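Local coordinates for V-type ATP synthase alpha chain (PDB 5BN3), which belongs to the A subunits of V-type and archaeal ATPase complexes and has a P-loop nucleotide-binding fold in which ADP is bound, at residues A[143-148]-A[305-310]; A[199-202]-A[207-210]; A[446-451]-A[482-487]. All coordinates share one frame; numbering follows the deposited sequence.

Overall arrangement
From the N terminus the chain forms a beta-barrel region, then enters the barrel-sandwich region, where strand 140-145 lies. Interaction 1 joins the end of that strand and the loop after it (143-148) to the end of helix 293-309 and closes a loop of 156 residues. Interaction 2 is nested inside this loop, a local closure joining the loop at 199-202 to the short helix 205-210. Interaction 3 follows in series and pairs helices 441-458 and 472-489 of the C-terminal helical region. The centres of interactions 2 and 3 are about 17 Å apart, and Met210 touches Phe448 and Phe449. Interaction 1 lies on the opposite side of the chain's centre from interaction 3, about 43 Å between centres.

Interaction 1: residues A[143-148]-A[305-310]; sequences RIIVPP and GEYFRD
Ile145 and Tyr307 pass each other in opposite directions at the centre of this buried contact. CG1 of Ile145 comes to 3.9 Å from CE1 of Tyr307 and approaches the ring obliquely. With chi1 at 50°, CG1 of Ile145 sits between the backbone N and the carbonyl carbon, and chi2 then carries CD1 on toward the helix. That methyl lies 3.6 Å from CB of Asp310 and 3.8 Å from the backbone O of Tyr307. Ile145 and Asp310 cross at about a right angle. The contact is apolar, and no hydrogen bond links the two segments.

The polar ends find partners beyond the apolar contact. Arg309 grips a single oxygen of Asp310 side-on: NE lies 3.2 Å and NH2 3.0 Å from OD1. The NH2 bond arrives on the syn side of the carboxylate, while NE comes from above its plane. The other oxygen, OD2, forms a salt bridge with Arg188. Flanked by Arg309 and Arg188, the carboxylate is probably ionised. The hydroxyl of Tyr307 is hydrogen-bonded to His142, just before the strand segment, and NH1 of Arg143 bonds to the backbone O of Gln311.

Together these contacts form an interdomain seam. The edge strand of the barrel-sandwich domain packs on the C-terminal end of a helix of the P-loop domain.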
loop_
_atom_site.group_PDB
_atom_site.type_symbol
_atom_site.label_atom_id
_atom_site.label_comp_id
_atom_site.label_asym_id
_atom_site.label_seq_id
_atom_site.Cartn_x
_atom_site.Cartn_y
_atom_site.Cartn_z
ATOM N N ARG A 143 5.944 50.430 -18.941
ATOM C CA ARG A 143 7.237 50.774 -19.508
ATOM C C ARG A 143 7.544 49.925 -20.734
ATOM O O ARG A 143 7.629 48.698 -20.655
ATOM C CB ARG A 143 8.329 50.647 -18.444
ATOM C CG ARG A 143 8.193 51.703 -17.351
ATOM C CD ARG A 143 8.925 51.335 -16.077
ATOM N NE ARG A 143 8.633 52.286 -15.004
ATOM C CZ ARG A 143 8.959 52.108 -13.728
ATOM N NH1 ARG A 143 9.593 51.008 -13.346
ATOM N NH2 ARG A 143 8.646 53.029 -12.830
ATOM N N ILE A 144 7.685 50.592 -21.875
ATOM C CA ILE A 144 7.979 49.904 -23.123
ATOM C C ILE A 144 9.460 49.552 -23.161
ATOM O O ILE A 144 10.307 50.408 -23.418
ATOM C CB ILE A 144 7.600 50.761 -24.346
ATOM C CG1 ILE A 144 6.173 51.296 -24.189
ATOM C CG2 ILE A 144 7.738 49.955 -25.632
ATOM C CD1 ILE A 144 5.118 50.210 -24.004
ATOM N N ILE A 145 9.767 48.291 -22.879
ATOM C CA ILE A 145 11.142 47.819 -22.903
ATOM C C ILE A 145 11.420 47.108 -24.221
ATOM O O ILE A 145 10.657 46.236 -24.642
ATOM C CB ILE A 145 11.454 46.892 -21.705
ATOM C CG1 ILE A 145 10.395 45.795 -21.578
ATOM C CG2 ILE A 145 11.522 47.699 -20.413
ATOM C CD1 ILE A 145 10.712 44.770 -20.506
ATOM N N VAL A 146 12.506 47.502 -24.878
ATOM C CA VAL A 146 12.892 46.891 -26.141
ATOM C C VAL A 146 13.319 45.451 -25.889
ATOM O O VAL A 146 13.805 45.134 -24.800
ATOM C CB VAL A 146 14.025 47.687 -26.825
ATOM C CG1 VAL A 146 13.577 49.108 -27.105
ATOM C CG2 VAL A 146 15.271 47.697 -25.964
ATOM N N PRO A 147 13.115 44.567 -26.882
ATOM C CA PRO A 147 13.478 43.154 -26.717
ATOM C C PRO A 147 14.943 42.989 -26.326
ATOM O O PRO A 147 15.765 43.824 -26.710
ATOM C CB PRO A 147 13.247 42.571 -28.112
ATOM C CG PRO A 147 12.210 43.452 -28.719
ATOM C CD PRO A 147 12.490 44.830 -28.192
ATOM N N PRO A 148 15.263 41.933 -25.559
ATOM C CA PRO A 148 16.638 41.685 -25.109
ATOM C C PRO A 148 17.658 41.619 -26.248
ATOM O O PRO A 148 18.836 41.899 -26.016
ATOM C CB PRO A 148 16.535 40.321 -24.419
ATOM C CG PRO A 148 15.136 40.274 -23.910
ATOM C CD PRO A 148 14.306 40.994 -24.946
ATOM N N GLY A 305 4.827 37.574 -16.045
ATOM C CA GLY A 305 5.365 38.026 -14.771
ATOM C C GLY A 305 6.783 38.543 -14.895
ATOM O O GLY A 305 7.126 39.581 -14.321
ATOM N N GLU A 306 7.606 37.813 -15.642
ATOM C CA GLU A 306 8.983 38.220 -15.889
ATOM C C GLU A 306 9.022 39.527 -16.670
ATOM O O GLU A 306 9.892 40.364 -16.443
ATOM C CB GLU A 306 9.724 37.138 -16.677
ATOM C CG GLU A 306 10.031 35.868 -15.903
ATOM C CD GLU A 306 10.704 34.825 -16.772
ATOM O OE1 GLU A 306 10.362 34.743 -17.973
ATOM O OE2 GLU A 306 11.578 34.093 -16.262
ATOM N N TYR A 307 8.079 39.683 -17.595
ATOM C CA TYR A 307 8.004 40.871 -18.444
ATOM C C TYR A 307 7.806 42.144 -17.630
ATOM O O TYR A 307 8.482 43.147 -17.854
ATOM C CB TYR A 307 6.882 40.710 -19.477
ATOM C CG TYR A 307 6.556 41.965 -20.258
ATOM C CD1 TYR A 307 7.469 42.509 -21.151
ATOM C CD2 TYR A 307 5.326 42.591 -20.118
ATOM C CE1 TYR A 307 7.168 43.653 -21.872
ATOM C CE2 TYR A 307 5.018 43.734 -20.833
ATOM C CZ TYR A 307 5.943 44.258 -21.708
ATOM O OH TYR A 307 5.638 45.393 -22.420
ATOM N N PHE A 308 6.880 42.105 -16.681
ATOM C CA PHE A 308 6.639 43.269 -15.836
ATOM C C PHE A 308 7.754 43.441 -14.808
ATOM O O PHE A 308 8.057 44.560 -14.392
ATOM C CB PHE A 308 5.265 43.181 -15.171
ATOM C CG PHE A 308 4.129 43.548 -16.083
ATOM C CD1 PHE A 308 3.824 44.880 -16.326
ATOM C CD2 PHE A 308 3.366 42.567 -16.699
ATOM C CE1 PHE A 308 2.778 45.229 -17.167
ATOM C CE2 PHE A 308 2.318 42.907 -17.539
ATOM C CZ PHE A 308 2.025 44.240 -17.774
ATOM N N ARG A 309 8.369 42.330 -14.410
ATOM C CA ARG A 309 9.557 42.372 -13.564
ATOM C C ARG A 309 10.683 43.124 -14.269
ATOM O O ARG A 309 11.402 43.913 -13.652
ATOM C CB ARG A 309 10.016 40.952 -13.227
ATOM C CG ARG A 309 11.315 40.884 -12.431
ATOM C CD ARG A 309 12.006 39.551 -12.642
ATOM N NE ARG A 309 12.448 39.391 -14.027
ATOM C CZ ARG A 309 12.958 38.271 -14.529
ATOM N NH1 ARG A 309 13.090 37.196 -13.763
ATOM N NH2 ARG A 309 13.327 38.224 -15.801
ATOM N N ASP A 310 10.823 42.885 -15.570
ATOM C CA ASP A 310 11.879 43.512 -16.362
ATOM C C ASP A 310 11.700 45.026 -16.501
ATOM O O ASP A 310 12.641 45.738 -16.850
ATOM C CB ASP A 310 11.956 42.856 -17.745
ATOM C CG ASP A 310 12.441 41.421 -17.690
ATOM O OD1 ASP A 310 13.075 41.035 -16.683
ATOM O OD2 ASP A 310 12.199 40.680 -18.666
#

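Interaction 2: residues A[199-202]-A[207-210]; sequences PFIT and LDIM
Ile201 and Asp208 bring their CA atoms to 5.7 Å, where an irregular segment folds back on the short helix 205-210, which has a wider pi-type turn at 207-210. Asp208 does most of the bonding. Its OD1 accepts from Thr202 N at 2.7 Å, with an N-H...O angle of 167°. The hydroxyl OG1 of Thr202 donates to the same Asp208 OD1 at 2.6 Å. The two donors reach this oxygen from opposite faces of the carboxylate plane, the amide on the syn side and the hydroxyl from well above. A chi1 of 65° turns OG1 of Thr202 to lie between its own N and carbonyl carbon, which lets both groups converge on one acceptor. Thr202 OG1 is also hydrogen-bonded to the backbone N of Thr204. With two donors on OD1 and the Gly203 amide on OD2, the carboxylate is held against rotation, and acceptance at both oxygens is consistent with the ionised form.

Two carbons press on the polar groups: CG2 of Ile201 on OD2 of Asp208 (3.7 Å), and CB of Leu207 on OG1 of Thr202 (3.6 Å). A water bridges the backbones, donating to Phe200 O at 2.8 Å and to Leu207 O at 3.1 Å.

Phe200 and Leu207 both pack on Ile236 of helix 229-239, the helix after the P-loop. Pro199 and Ile209 meet Phe434 of helix 427-437, while Ile201 and Ile209 touch helix 503-523.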
loop_
_atom_site.group_PDB
_atom_site.type_symbol
_atom_site.label_atom_id
_atom_site.label_comp_id
_atom_site.label_asym_id
_atom_site.label_seq_id
_atom_site.Cartn_x
_atom_site.Cartn_y
_atom_site.Cartn_z
ATOM N N PRO A 199 9.927 42.309 3.053
ATOM C CA PRO A 199 8.895 41.275 3.176
ATOM C C PRO A 199 7.802 41.419 2.122
ATOM O O PRO A 199 7.541 42.529 1.656
ATOM C CB PRO A 199 8.312 41.526 4.571
ATOM C CG PRO A 199 8.592 42.969 4.844
ATOM C CD PRO A 199 9.912 43.251 4.186
ATOM N N PHE A 200 7.190 40.301 1.748
ATOM C CA PHE A 200 6.030 40.309 0.870
ATOM C C PHE A 200 4.784 40.468 1.739
ATOM O O PHE A 200 4.347 39.517 2.388
ATOM C CB PHE A 200 5.974 39.004 0.071
ATOM C CG PHE A 200 4.780 38.888 -0.835
ATOM C CD1 PHE A 200 4.610 39.762 -1.898
ATOM C CD2 PHE A 200 3.841 37.884 -0.641
ATOM C CE1 PHE A 200 3.517 39.650 -2.741
ATOM C CE2 PHE A 200 2.745 37.764 -1.480
ATOM C CZ PHE A 200 2.583 38.648 -2.532
ATOM N N ILE A 201 4.231 41.679 1.770
ATOM C CA ILE A 201 3.064 41.964 2.604
ATOM C C ILE A 201 1.770 41.617 1.868
ATOM O O ILE A 201 1.451 42.217 0.841
ATOM C CB ILE A 201 3.027 43.439 3.051
ATOM C CG1 ILE A 201 4.346 43.828 3.729
ATOM C CG2 ILE A 201 1.848 43.683 3.981
ATOM C CD1 ILE A 201 4.646 43.045 4.993
ATOM N N THR A 202 1.026 40.657 2.412
ATOM C CA THR A 202 -0.158 40.113 1.752
ATOM C C THR A 202 -1.450 40.803 2.170
ATOM O O THR A 202 -2.403 40.875 1.394
ATOM C CB THR A 202 -0.303 38.600 2.024
ATOM O OG1 THR A 202 -0.533 38.379 3.422
ATOM C CG2 THR A 202 0.950 37.863 1.601
ATOM N N LEU A 207 -0.005 35.238 7.232
ATOM C CA LEU A 207 1.011 35.207 6.183
ATOM C C LEU A 207 2.008 36.358 6.295
ATOM O O LEU A 207 3.103 36.287 5.742
ATOM C CB LEU A 207 0.361 35.218 4.798
ATOM C CG LEU A 207 -0.583 34.066 4.458
ATOM C CD1 LEU A 207 -0.899 34.059 2.972
ATOM C CD2 LEU A 207 0.022 32.742 4.881
ATOM N N ASP A 208 1.635 37.418 7.005
ATOM C CA ASP A 208 2.503 38.591 7.111
ATOM C C ASP A 208 3.440 38.547 8.317
ATOM O O ASP A 208 4.553 39.071 8.264
ATOM C CB ASP A 208 1.674 39.882 7.123
ATOM C CG ASP A 208 0.993 40.151 5.794
ATOM O OD1 ASP A 208 1.393 39.535 4.785
ATOM O OD2 ASP A 208 0.063 40.986 5.759
ATOM N N ILE A 209 2.994 37.917 9.398
ATOM C CA ILE A 209 3.783 37.880 10.625
ATOM C C ILE A 209 4.325 36.488 10.931
ATOM O O ILE A 209 5.521 36.317 11.172
ATOM C CB ILE A 209 2.960 38.363 11.834
ATOM C CG1 ILE A 209 2.400 39.759 11.570
ATOM C CG2 ILE A 209 3.815 38.375 13.083
ATOM C CD1 ILE A 209 3.464 40.820 11.365
ATOM N N MET A 210 3.441 35.497 10.916
ATOM C CA MET A 210 3.814 34.143 11.304
ATOM C C MET A 210 4.741 33.461 10.297
ATOM O O MET A 210 5.810 32.981 10.668
ATOM C CB MET A 210 2.560 33.300 11.549
ATOM C CG MET A 210 1.624 33.867 12.608
ATOM S SD MET A 210 2.276 33.684 14.284
ATOM C CE MET A 210 2.849 35.345 14.602
HETATM O O HOH W 1 4.453 36.844 3.032
#

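Interaction 3: residues A[446-451]-A[482-487]; sequences EEFFAI and RIIREG
Ile484 crosses one face of the Phe448 ring at a slant, with CG1 above its centre. This CG1 is 4.0 Å from the ring centroid of Phe448 and only 9° off the ring normal, which makes a well-centred CH-pi contact. The other carbons of the isoleucine spread over the same ring. CD1 of Ile484 comes to 3.7 Å from CD1 of Phe448, toward one ortho carbon, over the same face. The other branch, CG2 of Ile484, lies 4.0 Å from CD2 of Phe448. One residue thus covers the ring from its centre out to both ortho carbons.

The torsions explain this fit. Ile484 has CG1 anti to its carbonyl carbon (chi1 -67°), and chi2 at 163° stretches the chain out to place CD1 at the far helix. The same methyl continues past the ring to Ile451, one turn along helix 441-458. There CD1 of Ile484 is 3.9 Å from CG2 of Ile451 and 4.0 Å from CD1 of Ile451. The methyl is therefore shared by two side chains spaced three residues apart. Across the two segments the backbones come closest at Phe448 and Ile484, whose CA atoms are 7.3 Å apart.

Other residues complete the surroundings. Phe448 also makes an edge-to-face contact with the ring of Phe488 and touches Ile513 of helix 503-523. Ile451 packs on Met480 and on Tyr517. Arg485 bridges to Glu455, further along helix 441-458, while Arg482 pairs with Glu539, beyond both helices.

All three residues of the contact are buried, and no hydrogen bond or salt bridge crosses it. Between these two segments of the C-terminal helical domain the chemistry is apolar, dispersion and CH-pi contact; the Arg485-Glu455 salt bridge adds a charged link between the same helices further along.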
loop_
_atom_site.group_PDB
_atom_site.type_symbol
_atom_site.label_atom_id
_atom_site.label_comp_id
_atom_site.label_asym_id
_atom_site.label_seq_id
_atom_site.Cartn_x
_atom_site.Cartn_y
_atom_site.Cartn_z
ATOM N N GLU A 446 7.526 35.241 18.672
ATOM C CA GLU A 446 8.046 34.078 19.389
ATOM C C GLU A 446 7.082 33.641 20.482
ATOM O O GLU A 446 6.903 32.450 20.738
ATOM C CB GLU A 446 9.403 34.403 20.021
ATOM C CG GLU A 446 10.567 34.460 19.048
ATOM C CD GLU A 446 11.884 34.747 19.745
ATOM O OE1 GLU A 446 11.856 35.273 20.879
ATOM O OE2 GLU A 446 12.946 34.445 19.161
ATOM N N GLU A 447 6.467 34.627 21.123
ATOM C CA GLU A 447 5.515 34.398 22.201
ATOM C C GLU A 447 4.253 33.708 21.684
ATOM O O GLU A 447 3.738 32.781 22.313
ATOM C CB GLU A 447 5.163 35.740 22.844
ATOM C CG GLU A 447 4.380 35.663 24.137
ATOM C CD GLU A 447 4.138 37.038 24.731
ATOM O OE1 GLU A 447 3.035 37.590 24.527
ATOM O OE2 GLU A 447 5.052 37.573 25.396
ATOM N N PHE A 448 3.757 34.167 20.538
ATOM C CA PHE A 448 2.587 33.557 19.912
ATOM C C PHE A 448 2.859 32.096 19.560
ATOM O O PHE A 448 2.037 31.223 19.830
ATOM C CB PHE A 448 2.172 34.336 18.657
ATOM C CG PHE A 448 1.325 35.552 18.939
ATOM C CD1 PHE A 448 1.238 36.083 20.220
ATOM C CD2 PHE A 448 0.602 36.154 17.919
ATOM C CE1 PHE A 448 0.452 37.198 20.473
ATOM C CE2 PHE A 448 -0.185 37.270 18.168
ATOM C CZ PHE A 448 -0.259 37.791 19.446
ATOM N N PHE A 449 4.017 31.838 18.961
ATOM C CA PHE A 449 4.406 30.476 18.611
ATOM C C PHE A 449 4.529 29.597 19.852
ATOM O O PHE A 449 4.118 28.438 19.845
ATOM C CB PHE A 449 5.729 30.480 17.842
ATOM C CG PHE A 449 5.575 30.709 16.362
ATOM C CD1 PHE A 449 4.983 29.746 15.558
ATOM C CD2 PHE A 449 6.046 31.873 15.772
ATOM C CE1 PHE A 449 4.847 29.945 14.194
ATOM C CE2 PHE A 449 5.914 32.078 14.407
ATOM C CZ PHE A 449 5.314 31.113 13.618
ATOM N N ALA A 450 5.094 30.157 20.918
ATOM C CA ALA A 450 5.278 29.416 22.164
ATOM C C ALA A 450 3.948 29.027 22.807
ATOM O O ALA A 450 3.805 27.921 23.330
ATOM C CB ALA A 450 6.124 30.224 23.140
ATOM N N ILE A 451 2.982 29.939 22.766
ATOM C CA ILE A 451 1.664 29.698 23.350
ATOM C C ILE A 451 0.861 28.673 22.545
ATOM O O ILE A 451 0.246 27.769 23.115
ATOM C CB ILE A 451 0.869 31.021 23.483
ATOM C CG1 ILE A 451 1.504 31.914 24.556
ATOM C CG2 ILE A 451 -0.586 30.755 23.816
ATOM C CD1 ILE A 451 0.955 33.326 24.580
ATOM N N ARG A 482 -6.705 30.558 22.558
ATOM C CA ARG A 482 -8.008 30.852 21.972
ATOM C C ARG A 482 -8.074 32.285 21.441
ATOM O O ARG A 482 -8.643 32.537 20.377
ATOM C CB ARG A 482 -9.126 30.612 22.996
ATOM C CG ARG A 482 -10.513 31.025 22.508
ATOM C CD ARG A 482 -11.598 30.766 23.547
ATOM N NE ARG A 482 -12.916 31.197 23.080
ATOM C CZ ARG A 482 -13.493 32.346 23.420
ATOM N NH1 ARG A 482 -12.874 33.183 24.242
ATOM N NH2 ARG A 482 -14.692 32.655 22.944
ATOM N N ILE A 483 -7.482 33.215 22.187
ATOM C CA ILE A 483 -7.457 34.622 21.797
ATOM C C ILE A 483 -6.640 34.833 20.523
ATOM O O ILE A 483 -7.050 35.570 19.624
ATOM C CB ILE A 483 -6.881 35.503 22.926
ATOM C CG1 ILE A 483 -7.767 35.425 24.172
ATOM C CG2 ILE A 483 -6.759 36.948 22.475
ATOM C CD1 ILE A 483 -7.248 36.244 25.335
ATOM N N ILE A 484 -5.482 34.185 20.455
ATOM C CA ILE A 484 -4.617 34.279 19.285
ATOM C C ILE A 484 -5.287 33.651 18.061
ATOM O O ILE A 484 -5.253 34.219 16.967
ATOM C CB ILE A 484 -3.248 33.611 19.556
ATOM C CG1 ILE A 484 -2.479 34.401 20.622
ATOM C CG2 ILE A 484 -2.429 33.518 18.278
ATOM C CD1 ILE A 484 -1.331 33.637 21.256
ATOM N N ARG A 485 -5.905 32.488 18.250
ATOM C CA ARG A 485 -6.586 31.797 17.158
ATOM C C ARG A 485 -7.816 32.554 16.658
ATOM O O ARG A 485 -7.956 32.787 15.458
ATOM C CB ARG A 485 -6.967 30.370 17.571
ATOM C CG ARG A 485 -5.790 29.399 17.614
ATOM C CD ARG A 485 -6.228 27.976 17.950
ATOM N NE ARG A 485 -6.597 27.813 19.355
ATOM C CZ ARG A 485 -7.847 27.798 19.805
ATOM N NH1 ARG A 485 -8.859 27.930 18.960
ATOM N NH2 ARG A 485 -8.087 27.645 21.099
ATOM N N GLU A 486 -8.697 32.946 17.575
ATOM C CA GLU A 486 -9.963 33.577 17.196
ATOM C C GLU A 486 -9.855 35.078 16.931
ATOM O O GLU A 486 -10.698 35.648 16.238
ATOM C CB GLU A 486 -11.042 33.312 18.258
ATOM C CG GLU A 486 -11.471 31.853 18.375
ATOM C CD GLU A 486 -12.576 31.645 19.399
ATOM O OE1 GLU A 486 -13.010 32.635 20.026
ATOM O OE2 GLU A 486 -13.012 30.488 19.577
ATOM N N GLY A 487 -8.827 35.718 17.479
ATOM C CA GLY A 487 -8.691 37.160 17.359
ATOM C C GLY A 487 -7.584 37.639 16.439
ATOM O O GLY A 487 -7.586 38.796 16.021
#